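Long-range contacts in translocator protein BipD (Burkholderia pseudomallei, PDB 3NFT), which is required for invasion of epithelial cells and survival inside host cells, and probably regulates secretion of the type III effectors BipB and BipC: residues 51-56 with 69-74; 57-62 with 160-165. All blocks are in the same frame, centred on the assembly; numbering follows the deposited sequence. Where two conformers were deposited one is given.

Interaction 1: residues 51-56 with 69-74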
loop_
_atom_site.group_PDB
_atom_site.type_symbol
_atom_site.label_atom_id
_atom_site.label_comp_id
_atom_site.label_asym_id
_atom_site.label_seq_id
_atom_site.Cartn_x
_atom_site.Cartn_y
_atom_site.Cartn_z
ATOM N N ILE A 51 20.181 19.507 22.755
ATOM C CA ILE A 51 19.279 20.551 23.238
ATOM C C ILE A 51 19.709 21.092 24.613
ATOM O O ILE A 51 19.765 22.298 24.835
ATOM C CB ILE A 51 17.820 20.083 23.272
ATOM C CG1 ILE A 51 17.323 19.813 21.862
ATOM C CG2 ILE A 51 16.952 21.110 23.999
ATOM C CD1 ILE A 51 15.985 19.095 21.763
ATOM N N ASP A 52 20.064 20.195 25.522
ATOM C CA ASP A 52 20.558 20.637 26.812
ATOM C C ASP A 52 21.854 21.427 26.725
ATOM O O ASP A 52 22.038 22.400 27.449
ATOM C CB ASP A 52 20.774 19.469 27.768
ATOM C CG ASP A 52 19.471 18.824 28.260
ATOM O OD1 ASP A 52 18.363 19.377 28.085
ATOM O OD2 ASP A 52 19.560 17.696 28.722
ATOM N N GLU A 53 22.741 21.035 25.800
ATOM C CA GLU A 53 23.987 21.766 25.610
ATOM C C GLU A 53 23.710 23.179 25.131
ATOM O O GLU A 53 24.285 24.140 25.628
ATOM C CB GLU A 53 24.890 21.059 24.610
ATOM C CG GLU A 53 26.299 21.592 24.592
ATOM C CD GLU A 53 27.094 21.344 25.857
ATOM O OE1 GLU A 53 26.711 20.408 26.615
ATOM O OE2 GLU A 53 28.073 22.065 26.136
ATOM N N PHE A 54 22.812 23.287 24.159
ATOM C CA PHE A 54 22.412 24.597 23.626
ATOM C C PHE A 54 21.798 25.456 24.715
ATOM O O PHE A 54 22.085 26.648 24.867
ATOM C CB PHE A 54 21.436 24.365 22.487
ATOM C CG PHE A 54 21.091 25.603 21.685
ATOM C CD1 PHE A 54 21.782 25.883 20.501
ATOM C CD2 PHE A 54 20.061 26.438 22.074
ATOM C CE1 PHE A 54 21.447 26.979 19.738
ATOM C CE2 PHE A 54 19.749 27.560 21.310
ATOM C CZ PHE A 54 20.456 27.808 20.125
ATOM N N ALA A 55 20.909 24.859 25.486
ATOM C CA ALA A 55 20.235 25.569 26.562
ATOM C C ALA A 55 21.215 26.101 27.594
ATOM O O ALA A 55 20.997 27.180 28.182
ATOM C CB ALA A 55 19.211 24.631 27.257
ATOM N N SER A 56 22.282 25.338 27.836
ATOM C CA SER A 56 23.278 25.688 28.846
ATOM C C SER A 56 24.175 26.867 28.458
ATOM O O SER A 56 24.828 27.466 29.303
ATOM C CB SER A 56 24.129 24.470 29.193
ATOM O OG SER A 56 25.154 24.249 28.256
ATOM N N ASP A 69 32.088 34.892 33.789
ATOM C CA ASP A 69 32.363 34.396 32.447
ATOM C C ASP A 69 31.121 33.677 31.937
ATOM O O ASP A 69 30.331 33.118 32.703
ATOM C CB ASP A 69 33.577 33.449 32.431
ATOM C CG ASP A 69 34.911 34.195 32.495
ATOM O OD1 ASP A 69 35.299 34.897 31.526
ATOM O OD2 ASP A 69 35.612 34.033 33.506
ATOM N N GLY A 70 30.929 33.706 30.632
ATOM C CA GLY A 70 29.836 32.963 30.035
ATOM C C GLY A 70 30.129 31.466 30.052
ATOM O O GLY A 70 31.159 31.036 30.580
ATOM N N ARG A 71 29.234 30.688 29.476
ATOM C CA ARG A 71 29.454 29.268 29.253
ATOM C C ARG A 71 29.316 29.003 27.763
ATOM O O ARG A 71 28.325 29.409 27.163
ATOM C CB ARG A 71 28.448 28.406 30.017
ATOM C CG ARG A 71 28.702 26.923 29.806
ATOM C CD ARG A 71 27.736 26.018 30.546
ATOM N NE ARG A 71 28.286 24.671 30.676
ATOM C CZ ARG A 71 28.291 23.725 29.743
ATOM N NH1 ARG A 71 27.793 23.935 28.532
ATOM N NH2 ARG A 71 28.830 22.538 30.030
ATOM N N ARG A 72 30.339 28.389 27.182
ATOM C CA ARG A 72 30.365 28.005 25.771
ATOM C C ARG A 72 29.913 26.557 25.610
ATOM O O ARG A 72 29.897 25.786 26.577
ATOM C CB ARG A 72 31.759 28.231 25.211
ATOM C CG ARG A 72 32.104 29.743 25.201
ATOM C CD ARG A 72 33.527 30.004 25.048
ATOM N NE ARG A 72 33.960 31.340 25.502
ATOM C CZ ARG A 72 34.592 32.258 24.785
ATOM N NH1 ARG A 72 34.916 32.049 23.507
ATOM N NH2 ARG A 72 34.926 33.405 25.371
ATOM N N ALA A 73 29.586 26.183 24.374
ATOM C CA ALA A 73 29.044 24.893 24.050
ATOM C C ALA A 73 30.117 23.889 23.653
ATOM O O ALA A 73 30.981 24.187 22.828
ATOM C CB ALA A 73 28.006 25.045 22.876
ATOM N N ASN A 74 30.006 22.661 24.154
ATOM C CA ASN A 74 30.764 21.507 23.683
ATOM C C ASN A 74 30.057 21.035 22.431
ATOM O O ASN A 74 29.024 20.373 22.475
ATOM C CB ASN A 74 30.818 20.401 24.767
ATOM C CG ASN A 74 31.496 19.147 24.302
ATOM O OD1 ASN A 74 31.935 19.056 23.153
ATOM N ND2 ASN A 74 31.590 18.131 25.209
HETATM O O HOH W 1 30.708 23.543 27.846
#
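E53 OE2 is gripped by two donors from the 69-74 loop. The backbone N of N74 gives it a nearly straight hydrogen bond, 2.8 Å from N74 N to E53 OE2 with an angle of 172° at the hydrogen. R71 NH1 makes a salt bridge to the same E53 OE2 at 3.1 Å. The two donors reach this oxygen from opposite faces of the carboxylate plane, and each stands well out of that plane on its own side. Seen from R71, the carboxylate lies at the edge of the guanidinium, near its plane. The two flat groups are turned 61° apart. A water donates to R72 O at 2.7 Å and, weakly, to E53 OE2.

E53 leaves the helix with CG trans to its backbone N (chi1 -167°). A bend at chi2 then brings the carboxylate to the loop. R71 starts the same way, but its chain stays extended from CG to NE and carries the guanidinium to E53 and S56. On the way, R71 CD lies 3.5 Å from S56 O. In one of its two conformers, S56 OG donates to E53 O at 2.8 Å.

The loop has a further tie of its own: N74 OD1 bonds T76 OG1.

This is a surface contact. The C-terminal part of helix 41-56 meets the loop that leaves the 61-68 beta hairpin and enters helix 76-103. The arrangement is that of a helical hairpin whose connection carries a small beta hairpin, consistent with the N-terminal domain, which acts as an intramolecular chaperone.

Interaction 2: residues 57-62 with 160-165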
loop_
_atom_site.group_PDB
_atom_site.type_symbol
_atom_site.label_atom_id
_atom_site.label_comp_id
_atom_site.label_asym_id
_atom_site.label_seq_id
_atom_site.Cartn_x
_atom_site.Cartn_y
_atom_site.Cartn_z
ATOM N N LEU A 57 24.246 27.178 27.162
ATOM C CA LEU A 57 25.080 28.279 26.731
ATOM C C LEU A 57 24.614 29.587 27.390
ATOM O O LEU A 57 23.409 29.834 27.488
ATOM C CB LEU A 57 25.086 28.349 25.201
ATOM C CG LEU A 57 26.154 29.230 24.581
ATOM C CD1 LEU A 57 26.657 28.635 23.320
ATOM C CD2 LEU A 57 25.540 30.619 24.363
ATOM N N ARG A 58 25.567 30.378 27.873
ATOM C CA ARG A 58 25.294 31.660 28.488
ATOM C C ARG A 58 26.343 32.656 28.156
ATOM O O ARG A 58 27.530 32.337 28.177
ATOM C CB ARG A 58 25.295 31.513 29.999
ATOM C CG ARG A 58 24.139 30.796 30.445
ATOM C CD ARG A 58 24.005 30.984 31.856
ATOM N NE ARG A 58 22.795 30.377 32.331
ATOM C CZ ARG A 58 22.458 30.422 33.615
ATOM N NH1 ARG A 58 23.222 31.106 34.463
ATOM N NH2 ARG A 58 21.334 29.866 34.010
ATOM N N LEU A 59 25.900 33.877 27.854
ATOM C CA LEU A 59 26.830 34.960 27.631
ATOM C C LEU A 59 27.410 35.462 28.951
ATOM O O LEU A 59 26.837 35.227 30.015
ATOM C CB LEU A 59 26.143 36.120 26.876
ATOM C CG LEU A 59 25.622 35.786 25.473
ATOM C CD1 LEU A 59 25.248 37.052 24.692
ATOM C CD2 LEU A 59 26.528 34.955 24.620
ATOM N N PRO A 60 28.548 36.176 28.896
ATOM C CA PRO A 60 29.064 36.820 30.089
ATOM C C PRO A 60 28.043 37.784 30.707
ATOM O O PRO A 60 27.097 38.193 30.040
ATOM C CB PRO A 60 30.304 37.573 29.579
ATOM C CG PRO A 60 30.602 37.027 28.237
ATOM C CD PRO A 60 29.360 36.472 27.703
ATOM N N ASP A 61 28.199 38.099 31.983
ATOM C CA ASP A 61 27.312 39.012 32.640
ATOM C C ASP A 61 28.061 39.665 33.789
ATOM O O ASP A 61 29.231 39.352 34.041
ATOM C CB ASP A 61 26.053 38.257 33.113
ATOM C CG ASP A 61 24.797 39.136 33.155
ATOM O OD1 ASP A 61 24.905 40.389 33.151
ATOM O OD2 ASP A 61 23.686 38.557 33.208
ATOM N N ARG A 62 27.395 40.611 34.438
ATOM C CA ARG A 62 27.876 41.236 35.645
ATOM C C ARG A 62 26.725 41.099 36.635
ATOM O O ARG A 62 25.661 41.682 36.440
ATOM C CB ARG A 62 28.205 42.704 35.378
ATOM C CG ARG A 62 28.802 43.448 36.543
ATOM C CD ARG A 62 30.301 43.431 36.476
ATOM N NE ARG A 62 30.856 44.430 35.556
ATOM C CZ ARG A 62 32.159 44.683 35.461
ATOM N NH1 ARG A 62 33.023 44.017 36.220
ATOM N NH2 ARG A 62 32.610 45.601 34.621
ATOM N N LYS A 160 31.749 31.466 20.159
ATOM C CA LYS A 160 32.800 32.313 19.609
ATOM C C LYS A 160 32.601 33.784 19.926
ATOM O O LYS A 160 33.563 34.500 20.224
ATOM C CB LYS A 160 32.881 32.138 18.092
ATOM C CG LYS A 160 33.473 30.849 17.644
ATOM C CD LYS A 160 33.524 30.760 16.122
ATOM C CE LYS A 160 34.597 29.816 15.646
ATOM N NZ LYS A 160 34.411 28.428 16.145
ATOM N N LEU A 161 31.347 34.241 19.912
ATOM C CA LEU A 161 31.079 35.670 20.079
ATOM C C LEU A 161 31.426 36.176 21.454
ATOM O O LEU A 161 31.648 37.347 21.655
ATOM C CB LEU A 161 29.640 36.027 19.706
ATOM C CG LEU A 161 28.481 35.546 20.587
ATOM C CD1 LEU A 161 28.333 36.459 21.802
ATOM C CD2 LEU A 161 27.151 35.515 19.781
ATOM N N GLN A 162 31.522 35.250 22.419
ATOM C CA GLN A 162 31.840 35.612 23.798
ATOM C C GLN A 162 33.252 36.196 23.920
ATOM O O GLN A 162 33.546 36.890 24.892
ATOM C CB GLN A 162 31.647 34.396 24.713
ATOM C CG GLN A 162 30.212 33.957 24.727
ATOM C CD GLN A 162 29.959 32.821 25.709
ATOM O OE1 GLN A 162 30.600 32.744 26.754
ATOM N NE2 GLN A 162 29.042 31.936 25.353
ATOM N N ASP A 163 34.103 35.926 22.932
ATOM C CA ASP A 163 35.443 36.503 22.939
ATOM C C ASP A 163 35.383 38.014 22.766
ATOM O O ASP A 163 36.368 38.721 23.024
ATOM C CB ASP A 163 36.289 35.960 21.800
ATOM C CG ASP A 163 36.793 34.551 22.017
ATOM O OD1 ASP A 163 37.377 33.991 21.071
ATOM O OD2 ASP A 163 36.656 34.011 23.117
ATOM N N TYR A 164 34.243 38.497 22.278
ATOM C CA TYR A 164 34.076 39.916 21.975
ATOM C C TYR A 164 33.253 40.673 23.009
ATOM O O TYR A 164 32.854 41.828 22.791
ATOM C CB TYR A 164 33.503 40.055 20.564
ATOM C CG TYR A 164 34.448 39.592 19.507
ATOM C CD1 TYR A 164 34.159 38.489 18.723
ATOM C CD2 TYR A 164 35.648 40.259 19.287
ATOM C CE1 TYR A 164 35.051 38.043 17.740
ATOM C CE2 TYR A 164 36.548 39.820 18.305
ATOM C CZ TYR A 164 36.245 38.720 17.547
ATOM O OH TYR A 164 37.122 38.298 16.560
ATOM N N ILE A 165 32.992 40.035 24.156
ATOM C CA ILE A 165 32.353 40.676 25.267
ATOM C C ILE A 165 33.306 40.590 26.430
ATOM O O ILE A 165 33.792 39.480 26.757
ATOM C CB ILE A 165 31.027 39.968 25.619
ATOM C CG1 ILE A 165 30.069 40.032 24.416
ATOM C CG2 ILE A 165 30.435 40.521 26.904
ATOM C CD1 ILE A 165 28.874 39.129 24.528
#
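Q162 packs along L57, L59 and P60. From CB the chain starts with CG trans to the carbonyl carbon (chi1 -63°), and it stays extended beyond CG. The methylene CG packs on two residues at once: Q162 CG is 3.8 Å from L59 CD2 and 4.0 Å from P60 CD. The amide carbon CD comes next and lies near R58 O. At the tip, Q162 OE1 lies 3.4 Å from R58 O, two acceptors that cannot bond each other, and it is also beside P60 CD. NE2 faces the L57 side chain, with Q162 NE2 3.9 Å from L57 CD2. L57 and Q162 run past each other in opposite directions.

R58 O is close to the amide, but no hydrogen bond forms across the two segments. NE2 instead donates to M158 O, in the last turns of helix 121-160, and to R71 O. These two bonds fix how the amide is turned, while the methylene CG of Q162 serves the apolar contact.

Leucine and isoleucine side chains complete the packing. L59 splits its two methyls between two partners. L59 CD2 touches L161 CD1 at 3.7 Å, and L59 CD1 approaches I165 CD1 at 4.2 Å. In both pairs the side chains cross at about a right angle. P60 presents its ring to I165, with P60 CG 3.7 Å from I165 CG2. L59 also reaches Y247 and W250 of helix 244-295.

The contact is largely buried. Here the end of helix 121-160 passes through a short 3-10 turn into strand 165-168, at one end of the predicted coiled coil of this needle-tip protein. The extended segment after helix 41-56 packs against that helix-to-strand junction.

From the N terminus, helix 41-56 runs straight into segment 57-62, so the first halves of both interactions are consecutive. The chain then turns through the hairpin of strands 61-63 and 66-68. Interaction 1 closes this short loop when 69-74 returns to the helix end. Interaction 2 closes a much longer one, after helix 76-103 and helix 121-160. The segments alternate along the chain, so the two loops cross. The contacts also touch directly. R72 NH1 forms a salt bridge with D163 OD2, and R71 N probably bonds R58 O. Together they tie the N-terminal helical hairpin to the end of helix 121-160.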